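Local atomic coordinates of hypothetical protein PH1952 (Pyrococcus horikoshii, PDB entry 1ZJJ), a protein that is uncharacterised but probably acts as a magnesium-dependent phosphatase of the haloacid dehalogenase (HAD) superfamily. Residues Ile4-Asp7 / Val11-Arg14; Glu24-Leu29 / Ile34-Leu39; Glu48-Lys53 / Ser64-Ser69. One frame throughout, in Å; residues are numbered along the deposited sequence.

Contact 1: residues Ile4-Asp7 / Val11-Arg14; sequences IIFD and VLYR. With MG (magnesium ion), chain D.
Asp7 and Val11 meet across the short loop that follows strand 2-6, and their side chains pass at a slant. The two carboxylate oxygens of Asp7 have different partners. OD2 binds the magnesium ion at 2.2 Å, while the CG2 methyl of Val11 presses on that same oxygen at 3.3 Å. The other oxygen, OD1, accepts a hydrogen bond of 3.2 Å from water 1, itself a metal ligand, and also forms a salt bridge with Lys187. Metal, water and lysine together probably leave the carboxylate little freedom to turn. Its CG stands anti to the backbone N (chi1 164°), the setting that carries OD2 to the ion. Asp210 and the backbone oxygen of Asp9 join the three waters and OD2 in the coordination shell.

Behind the metal the contact turns apolar. Asp7 O, buried and with no polar partner, rests on carbon, 3.2 Å from Val11 CB and 3.7 Å from Leu12 CG. Phe6 contributes its ring. Val11 CG1 lies at the ring edge, near its plane, 4.4 Å from Phe6 CD2, whereas Leu12 CD2 comes in obliquely to the same Phe6 CD2 at 4.1 Å, with the two side chains crossing at about a right angle. The spacing of Asp7, Asp9 and Val11 fits the DxDx(T/V) signature of HAD enzymes, in which the loop after the first strand carries the metal-binding aspartates.

Strand 2-6 runs inside the parallel sheet between strands 36-40 and 204-209. Helix 22-31 packs on Phe6 through Leu25 and Leu29, and Phe38 of strand 36-40 reaches both Phe6 and Leu12.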
loop_
_atom_site.group_PDB
_atom_site.type_symbol
_atom_site.label_atom_id
_atom_site.label_comp_id
_atom_site.label_asym_id
_atom_site.label_seq_id
_atom_site.Cartn_x
_atom_site.Cartn_y
_atom_site.Cartn_z
ATOM N N ILE B 4 6.414 33.810 -6.851
ATOM C CA ILE B 4 6.072 33.061 -5.656
ATOM C C ILE B 4 5.093 31.929 -5.942
ATOM O O ILE B 4 4.047 32.126 -6.557
ATOM C CB ILE B 4 5.492 34.006 -4.568
ATOM C CG1 ILE B 4 6.440 35.199 -4.353
ATOM C CG2 ILE B 4 5.308 33.243 -3.255
ATOM C CD1 ILE B 4 5.922 36.250 -3.385
ATOM N N ILE B 5 5.459 30.736 -5.493
ATOM C CA ILE B 5 4.634 29.549 -5.677
ATOM C C ILE B 5 3.981 29.201 -4.332
ATOM O O ILE B 5 4.673 29.076 -3.317
ATOM C CB ILE B 5 5.503 28.355 -6.142
ATOM C CG1 ILE B 5 6.409 28.782 -7.302
ATOM C CG2 ILE B 5 4.609 27.184 -6.551
ATOM C CD1 ILE B 5 5.673 29.332 -8.507
ATOM N N PHE B 6 2.656 29.053 -4.321
ATOM C CA PHE B 6 1.935 28.727 -3.089
ATOM C C PHE B 6 1.251 27.370 -3.084
ATOM O O PHE B 6 0.551 27.007 -4.035
ATOM C CB PHE B 6 0.811 29.728 -2.790
ATOM C CG PHE B 6 1.259 31.152 -2.630
ATOM C CD1 PHE B 6 1.455 31.957 -3.743
ATOM C CD2 PHE B 6 1.438 31.701 -1.362
ATOM C CE1 PHE B 6 1.814 33.293 -3.601
ATOM C CE2 PHE B 6 1.799 33.040 -1.208
ATOM C CZ PHE B 6 1.986 33.835 -2.332
ATOM N N ASP B 7 1.436 26.637 -1.994
ATOM C CA ASP B 7 0.732 25.377 -1.818
ATOM C C ASP B 7 -0.651 25.918 -1.467
ATOM O O ASP B 7 -0.772 27.095 -1.126
ATOM C CB ASP B 7 1.288 24.599 -0.633
ATOM C CG ASP B 7 0.360 23.491 -0.190
ATOM O OD1 ASP B 7 0.154 22.527 -0.958
ATOM O OD2 ASP B 7 -0.173 23.603 0.924
ATOM N N VAL B 11 -2.488 26.779 3.546
ATOM C CA VAL B 11 -1.733 27.969 3.174
ATOM C C VAL B 11 -2.653 29.115 2.727
ATOM O O VAL B 11 -2.612 30.211 3.287
ATOM C CB VAL B 11 -0.730 27.641 2.036
ATOM C CG1 VAL B 11 0.100 28.876 1.675
ATOM C CG2 VAL B 11 0.192 26.500 2.480
ATOM N N LEU B 12 -3.489 28.854 1.728
ATOM C CA LEU B 12 -4.400 29.876 1.214
ATOM C C LEU B 12 -5.756 29.786 1.899
ATOM O O LEU B 12 -6.575 30.706 1.825
ATOM C CB LEU B 12 -4.566 29.714 -0.299
ATOM C CG LEU B 12 -3.277 29.826 -1.121
ATOM C CD1 LEU B 12 -3.587 29.615 -2.602
ATOM C CD2 LEU B 12 -2.646 31.191 -0.897
ATOM N N TYR B 13 -5.984 28.658 2.554
ATOM C CA TYR B 13 -7.217 28.404 3.275
ATOM C C TYR B 13 -6.986 27.134 4.071
ATOM O O TYR B 13 -5.983 26.452 3.881
ATOM C CB TYR B 13 -8.382 28.219 2.296
ATOM C CG TYR B 13 -8.172 27.109 1.287
ATOM C CD1 TYR B 13 -8.374 25.772 1.634
ATOM C CD2 TYR B 13 -7.759 27.397 -0.015
ATOM C CE1 TYR B 13 -8.173 24.748 0.708
ATOM C CE2 TYR B 13 -7.552 26.385 -0.948
ATOM C CZ TYR B 13 -7.762 25.064 -0.584
ATOM O OH TYR B 13 -7.566 24.079 -1.528
ATOM N N ARG B 14 -7.899 26.825 4.978
ATOM C CA ARG B 14 -7.764 25.620 5.764
ATOM C C ARG B 14 -9.108 24.907 5.758
ATOM O O ARG B 14 -10.022 25.268 6.493
ATOM C CB ARG B 14 -7.287 25.969 7.181
ATOM C CG ARG B 14 -7.872 27.231 7.796
ATOM C CD ARG B 14 -6.909 27.734 8.863
ATOM N NE ARG B 14 -6.309 26.630 9.615
ATOM C CZ ARG B 14 -6.879 26.053 10.666
ATOM N NH1 ARG B 14 -8.059 26.487 11.081
ATOM N NH2 ARG B 14 -6.273 25.059 11.310
HETATM MG MG MG D . -0.789 22.034 2.273
HETATM O O HOH W 1 -1.887 20.956 0.922
HETATM O O HOH W 2 0.954 20.908 1.714
HETATM O O HOH W 3 -1.326 20.705 3.886
#

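Contact 2: residues Glu24-Leu29 / Ile34-Leu39; sequences ELIEFL and IPFAFL
Leu29 and Ile34 are the pair with the nearest CA atoms, and the axes of helix 24-29 and strand 36-39 run at 139° to each other and come no closer than 10.9 Å. A weak, bent hydrogen bond from Ile34 N to Leu29 O (2.8 Å, 127° at the hydrogen) spans the connection. Beside it the side chains of the same two residues meet at an oblique angle, CD2 of Leu29 lying 4.0 Å from CD1 of Ile34.

Phe36 carries most of the remaining packing. Its CG occupies the crowded position between backbone N and carbonyl carbon, a setting (chi1 63°) that lays the ring against both Ile26 and Leu29. Ile26 crosses it at about a right angle: the CD1 methyl sits over one face, offset toward the rim, while CG2 lies 3.8 Å from CZ of Phe36. Leu29 CD1 reaches CD2 of the Phe36 ring obliquely at 3.9 Å. The CD1 methyl of Ile26 serves a second ring as well, meeting the edge of Phe38 in its plane, 3.9 Å from CZ. One methyl thus lies over one aromatic ring and against the rim of another. An alanine in place of Phe36 would take away the ring that Ile26 and Leu29 share, and would probably leave a gap between helix and strand.

Strands 2-6 and 36-40 are parallel neighbours whose connection includes helix 22-31, the beta-alpha-beta arrangement of the Rossmann-like HAD core.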
loop_
_atom_site.group_PDB
_atom_site.type_symbol
_atom_site.label_atom_id
_atom_site.label_comp_id
_atom_site.label_asym_id
_atom_site.label_seq_id
_atom_site.Cartn_x
_atom_site.Cartn_y
_atom_site.Cartn_z
ATOM N N GLU B 24 -5.801 40.298 0.232
ATOM C CA GLU B 24 -4.883 41.428 0.255
ATOM C C GLU B 24 -3.541 41.057 -0.312
ATOM O O GLU B 24 -2.986 41.803 -1.101
ATOM C CB GLU B 24 -4.689 41.988 1.673
ATOM C CG GLU B 24 -5.793 42.906 2.111
ATOM C CD GLU B 24 -6.903 42.186 2.848
ATOM O OE1 GLU B 24 -7.067 40.954 2.706
ATOM O OE2 GLU B 24 -7.629 42.870 3.592
ATOM N N LEU B 25 -3.032 39.902 0.101
ATOM C CA LEU B 25 -1.754 39.416 -0.389
ATOM C C LEU B 25 -1.779 39.335 -1.909
ATOM O O LEU B 25 -0.923 39.904 -2.576
ATOM C CB LEU B 25 -1.457 38.029 0.179
ATOM C CG LEU B 25 -0.223 37.335 -0.433
ATOM C CD1 LEU B 25 1.023 38.212 -0.283
ATOM C CD2 LEU B 25 -0.017 35.996 0.249
ATOM N N ILE B 26 -2.763 38.622 -2.446
ATOM C CA ILE B 26 -2.898 38.464 -3.888
ATOM C C ILE B 26 -3.063 39.808 -4.606
ATOM O O ILE B 26 -2.531 39.998 -5.702
ATOM C CB ILE B 26 -4.090 37.534 -4.232
ATOM C CG1 ILE B 26 -3.853 36.143 -3.634
ATOM C CG2 ILE B 26 -4.254 37.430 -5.738
ATOM C CD1 ILE B 26 -2.557 35.482 -4.098
ATOM N N GLU B 27 -3.793 40.743 -4.003
ATOM C CA GLU B 27 -3.962 42.053 -4.625
ATOM C C GLU B 27 -2.640 42.798 -4.592
ATOM O O GLU B 27 -2.342 43.617 -5.463
ATOM C CB GLU B 27 -5.035 42.883 -3.909
ATOM C CG GLU B 27 -6.334 42.953 -4.682
ATOM C CD GLU B 27 -6.092 43.028 -6.179
ATOM O OE1 GLU B 27 -5.464 44.007 -6.645
ATOM O OE2 GLU B 27 -6.519 42.093 -6.889
ATOM N N PHE B 28 -1.839 42.494 -3.579
ATOM C CA PHE B 28 -0.538 43.121 -3.422
ATOM C C PHE B 28 0.479 42.607 -4.448
ATOM O O PHE B 28 1.243 43.387 -5.019
ATOM C CB PHE B 28 -0.005 42.869 -2.009
ATOM C CG PHE B 28 1.381 43.391 -1.786
ATOM C CD1 PHE B 28 1.620 44.758 -1.684
ATOM C CD2 PHE B 28 2.453 42.516 -1.694
ATOM C CE1 PHE B 28 2.909 45.241 -1.494
ATOM C CE2 PHE B 28 3.748 42.989 -1.503
ATOM C CZ PHE B 28 3.979 44.354 -1.403
ATOM N N LEU B 29 0.497 41.297 -4.674
ATOM C CA LEU B 29 1.437 40.721 -5.627
ATOM C C LEU B 29 1.224 41.304 -7.026
ATOM O O LEU B 29 2.183 41.575 -7.753
ATOM C CB LEU B 29 1.296 39.193 -5.646
ATOM C CG LEU B 29 1.551 38.533 -4.288
ATOM C CD1 LEU B 29 1.417 37.025 -4.410
ATOM C CD2 LEU B 29 2.946 38.913 -3.794
ATOM N N ILE B 34 4.544 41.070 -9.071
ATOM C CA ILE B 34 5.102 39.777 -8.685
ATOM C C ILE B 34 4.296 38.588 -9.216
ATOM O O ILE B 34 3.146 38.385 -8.832
ATOM C CB ILE B 34 5.203 39.674 -7.137
ATOM C CG1 ILE B 34 6.122 40.781 -6.609
ATOM C CG2 ILE B 34 5.752 38.323 -6.728
ATOM C CD1 ILE B 34 6.079 40.962 -5.105
ATOM N N PRO B 35 4.889 37.796 -10.125
ATOM C CA PRO B 35 4.189 36.632 -10.683
ATOM C C PRO B 35 4.026 35.567 -9.604
ATOM O O PRO B 35 4.875 35.432 -8.723
ATOM C CB PRO B 35 5.125 36.156 -11.793
ATOM C CG PRO B 35 5.894 37.390 -12.168
ATOM C CD PRO B 35 6.167 38.016 -10.822
ATOM N N PHE B 36 2.943 34.807 -9.673
ATOM C CA PHE B 36 2.715 33.759 -8.691
ATOM C C PHE B 36 1.886 32.634 -9.280
ATOM O O PHE B 36 1.249 32.790 -10.326
ATOM C CB PHE B 36 2.018 34.337 -7.450
ATOM C CG PHE B 36 0.654 34.896 -7.728
ATOM C CD1 PHE B 36 -0.471 34.080 -7.673
ATOM C CD2 PHE B 36 0.497 36.233 -8.091
ATOM C CE1 PHE B 36 -1.739 34.587 -7.978
ATOM C CE2 PHE B 36 -0.760 36.744 -8.395
ATOM C CZ PHE B 36 -1.882 35.920 -8.340
ATOM N N ALA B 37 1.914 31.493 -8.607
ATOM C CA ALA B 37 1.145 30.337 -9.046
ATOM C C ALA B 37 0.834 29.472 -7.839
ATOM O O ALA B 37 1.547 29.511 -6.836
ATOM C CB ALA B 37 1.930 29.542 -10.076
ATOM N N PHE B 38 -0.248 28.711 -7.932
ATOM C CA PHE B 38 -0.646 27.824 -6.857
ATOM C C PHE B 38 -0.234 26.418 -7.295
ATOM O O PHE B 38 -0.373 26.054 -8.470
ATOM C CB PHE B 38 -2.154 27.938 -6.617
ATOM C CG PHE B 38 -2.603 29.325 -6.195
ATOM C CD1 PHE B 38 -1.680 30.273 -5.755
ATOM C CD2 PHE B 38 -3.950 29.671 -6.212
ATOM C CE1 PHE B 38 -2.092 31.545 -5.337
ATOM C CE2 PHE B 38 -4.374 30.939 -5.795
ATOM C CZ PHE B 38 -3.441 31.878 -5.357
ATOM N N LEU B 39 0.281 25.635 -6.356
ATOM C CA LEU B 39 0.771 24.305 -6.682
ATOM C C LEU B 39 0.302 23.248 -5.694
ATOM O O LEU B 39 0.826 23.166 -4.582
ATOM C CB LEU B 39 2.309 24.347 -6.714
ATOM C CG LEU B 39 3.085 23.115 -7.202
ATOM C CD1 LEU B 39 2.887 22.986 -8.702
ATOM C CD2 LEU B 39 4.575 23.253 -6.883
#

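Contact 3: residues Glu48-Lys53 / Ser64-Ser69; sequences EMYREK and SIIITS
The Tyr50 ring, the flat group that faces strand 66-68, is met obliquely by methyls of Ile66 and Thr68. Thr68 CG2 touches CD1 of the Tyr50 ring at 3.8 Å. Ile66 CG2 packs at the base of the side chain, 3.8 Å from CB of Tyr50. The longer branch of Ile66 passes on to the helix backbone, where CD1 lies 3.5 Å from N of Arg51. The guanidinium of Arg51 turns elsewhere: NH1 pairs with Asp60 and the carbonyl of Val61, and Glu52 OE2 stands well out of its plane, a long, purely electrostatic pairing.

The axes of helix 48-53 and strand 66-68 approach to 8.9 Å at 123°. They belong to the beta-alpha-beta unit of strand 36-40, helix 47-56 and strand 66-68.

Thr68 divides its roles. As N-cap of helix 69-80 it bonds through OG1 to Leu71 N, while CG2, anti to the carbonyl carbon, turns to Tyr50. The chemistry is therefore split: dispersion and shape hold the helix to the strand, while the polar ends of Arg51, Lys53 (on the carbonyl of Gly15) and Thr68 anchor the segments to other parts of the fold.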
loop_
_atom_site.group_PDB
_atom_site.type_symbol
_atom_site.label_atom_id
_atom_site.label_comp_id
_atom_site.label_asym_id
_atom_site.label_seq_id
_atom_site.Cartn_x
_atom_site.Cartn_y
_atom_site.Cartn_z
ATOM N N GLU B 48 -9.744 24.271 -13.021
ATOM C CA GLU B 48 -11.025 24.970 -13.035
ATOM C C GLU B 48 -11.787 24.809 -11.719
ATOM O O GLU B 48 -12.292 25.762 -11.140
ATOM C CB GLU B 48 -11.853 24.418 -14.193
ATOM C CG GLU B 48 -11.331 24.895 -15.547
ATOM C CD GLU B 48 -10.303 23.908 -16.045
ATOM O OE1 GLU B 48 -10.455 22.732 -15.756
ATOM O OE2 GLU B 48 -9.339 24.333 -16.699
ATOM N N MET B 49 -11.879 23.564 -11.255
ATOM C CA MET B 49 -12.570 23.260 -10.008
ATOM C C MET B 49 -11.916 24.008 -8.859
ATOM O O MET B 49 -12.595 24.506 -7.964
ATOM C CB MET B 49 -12.533 21.756 -9.717
ATOM C CG MET B 49 -13.541 20.923 -10.501
ATOM S SD MET B 49 -13.350 19.138 -10.227
ATOM C CE MET B 49 -12.810 18.605 -11.820
ATOM N N TYR B 50 -10.590 24.086 -8.883
ATOM C CA TYR B 50 -9.878 24.778 -7.821
ATOM C C TYR B 50 -10.143 26.276 -7.846
ATOM O O TYR B 50 -10.221 26.910 -6.792
ATOM C CB TYR B 50 -8.375 24.477 -7.901
ATOM C CG TYR B 50 -8.000 23.288 -7.050
ATOM C CD1 TYR B 50 -7.580 22.088 -7.627
ATOM C CD2 TYR B 50 -8.123 23.344 -5.657
ATOM C CE1 TYR B 50 -7.298 20.976 -6.841
ATOM C CE2 TYR B 50 -7.846 22.238 -4.866
ATOM C CZ TYR B 50 -7.435 21.056 -5.460
ATOM O OH TYR B 50 -7.169 19.957 -4.676
ATOM N N ARG B 51 -10.292 26.844 -9.042
ATOM C CA ARG B 51 -10.587 28.271 -9.135
ATOM C C ARG B 51 -11.912 28.523 -8.417
ATOM O O ARG B 51 -12.061 29.519 -7.718
ATOM C CB ARG B 51 -10.701 28.729 -10.595
ATOM C CG ARG B 51 -11.382 30.086 -10.766
ATOM C CD ARG B 51 -11.477 30.485 -12.233
ATOM N NE ARG B 51 -12.503 31.501 -12.485
ATOM C CZ ARG B 51 -12.444 32.763 -12.062
ATOM N NH1 ARG B 51 -11.403 33.189 -11.358
ATOM N NH2 ARG B 51 -13.434 33.606 -12.344
ATOM N N GLU B 52 -12.869 27.614 -8.580
ATOM C CA GLU B 52 -14.163 27.782 -7.920
ATOM C C GLU B 52 -14.017 27.679 -6.399
ATOM O O GLU B 52 -14.574 28.491 -5.656
ATOM C CB GLU B 52 -15.172 26.744 -8.430
ATOM C CG GLU B 52 -15.434 26.811 -9.939
ATOM C CD GLU B 52 -15.830 28.205 -10.419
ATOM O OE1 GLU B 52 -16.908 28.694 -10.021
ATOM O OE2 GLU B 52 -15.058 28.815 -11.191
ATOM N N LYS B 53 -13.266 26.687 -5.930
ATOM C CA LYS B 53 -13.065 26.526 -4.491
ATOM C C LYS B 53 -12.423 27.791 -3.919
ATOM O O LYS B 53 -12.828 28.287 -2.864
ATOM C CB LYS B 53 -12.169 25.306 -4.220
ATOM C CG LYS B 53 -11.514 25.262 -2.834
ATOM C CD LYS B 53 -12.507 25.093 -1.687
ATOM C CE LYS B 53 -11.777 25.043 -0.344
ATOM N NZ LYS B 53 -12.692 24.759 0.801
ATOM N N SER B 64 -5.475 29.389 -14.877
ATOM C CA SER B 64 -4.218 29.243 -15.608
ATOM C C SER B 64 -2.975 29.250 -14.713
ATOM O O SER B 64 -1.915 28.785 -15.126
ATOM C CB SER B 64 -4.083 30.321 -16.692
ATOM O OG SER B 64 -3.834 31.598 -16.137
ATOM N N ILE B 65 -3.084 29.775 -13.495
ATOM C CA ILE B 65 -1.923 29.762 -12.615
ATOM C C ILE B 65 -2.069 28.704 -11.522
ATOM O O ILE B 65 -1.300 28.679 -10.564
ATOM C CB ILE B 65 -1.654 31.164 -11.985
ATOM C CG1 ILE B 65 -2.879 31.668 -11.221
ATOM C CG2 ILE B 65 -1.274 32.150 -13.072
ATOM C CD1 ILE B 65 -3.035 31.084 -9.843
ATOM N N ILE B 66 -3.063 27.833 -11.674
ATOM C CA ILE B 66 -3.299 26.750 -10.718
ATOM C C ILE B 66 -2.737 25.445 -11.285
ATOM O O ILE B 66 -3.267 24.900 -12.254
ATOM C CB ILE B 66 -4.806 26.541 -10.436
ATOM C CG1 ILE B 66 -5.407 27.813 -9.832
ATOM C CG2 ILE B 66 -5.003 25.345 -9.489
ATOM C CD1 ILE B 66 -6.903 27.724 -9.542
ATOM N N ILE B 67 -1.664 24.950 -10.679
ATOM C CA ILE B 67 -1.027 23.717 -11.132
ATOM C C ILE B 67 -1.338 22.567 -10.187
ATOM O O ILE B 67 -1.002 22.613 -9.005
ATOM C CB ILE B 67 0.501 23.886 -11.207
ATOM C CG1 ILE B 67 0.841 25.095 -12.075
ATOM C CG2 ILE B 67 1.143 22.618 -11.764
ATOM C CD1 ILE B 67 2.297 25.468 -12.030
ATOM N N THR B 68 -1.986 21.540 -10.723
ATOM C CA THR B 68 -2.343 20.362 -9.949
ATOM C C THR B 68 -1.385 19.242 -10.345
ATOM O O THR B 68 -0.776 19.290 -11.422
ATOM C CB THR B 68 -3.773 19.903 -10.265
ATOM O OG1 THR B 68 -3.859 19.555 -11.655
ATOM C CG2 THR B 68 -4.775 21.018 -9.971
ATOM N N SER B 69 -1.251 18.231 -9.497
ATOM C CA SER B 69 -0.361 17.130 -9.834
ATOM C C SER B 69 -0.863 16.462 -11.115
ATOM O O SER B 69 -0.077 15.950 -11.897
ATOM C CB SER B 69 -0.282 16.114 -8.687
ATOM O OG SER B 69 -1.536 15.537 -8.389
#

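Overall arrangement
All three contacts reach the same parallel sheet and are largely buried, though Arg51 of contact 3 is partly exposed. Contact 1 alone holds the metal site, so ionic coordination meets apolar packing there; contacts 2 and 3 are helix-on-strand packing, aromatic-rich in one, methyl-on-tyrosine in the other. Strand 36-40 binds the set together. It probably hydrogen-bonds through its backbone to strand 2-6 of contact 1 (Phe6 O to Leu39 N, 2.7 Å) on one side and to 64-69 of contact 3 (Phe38 O to Ile67 N, 2.8 Å) on the other. Tyr13 links contact 1 to contact 3 through a cation-pi pairing with Lys53.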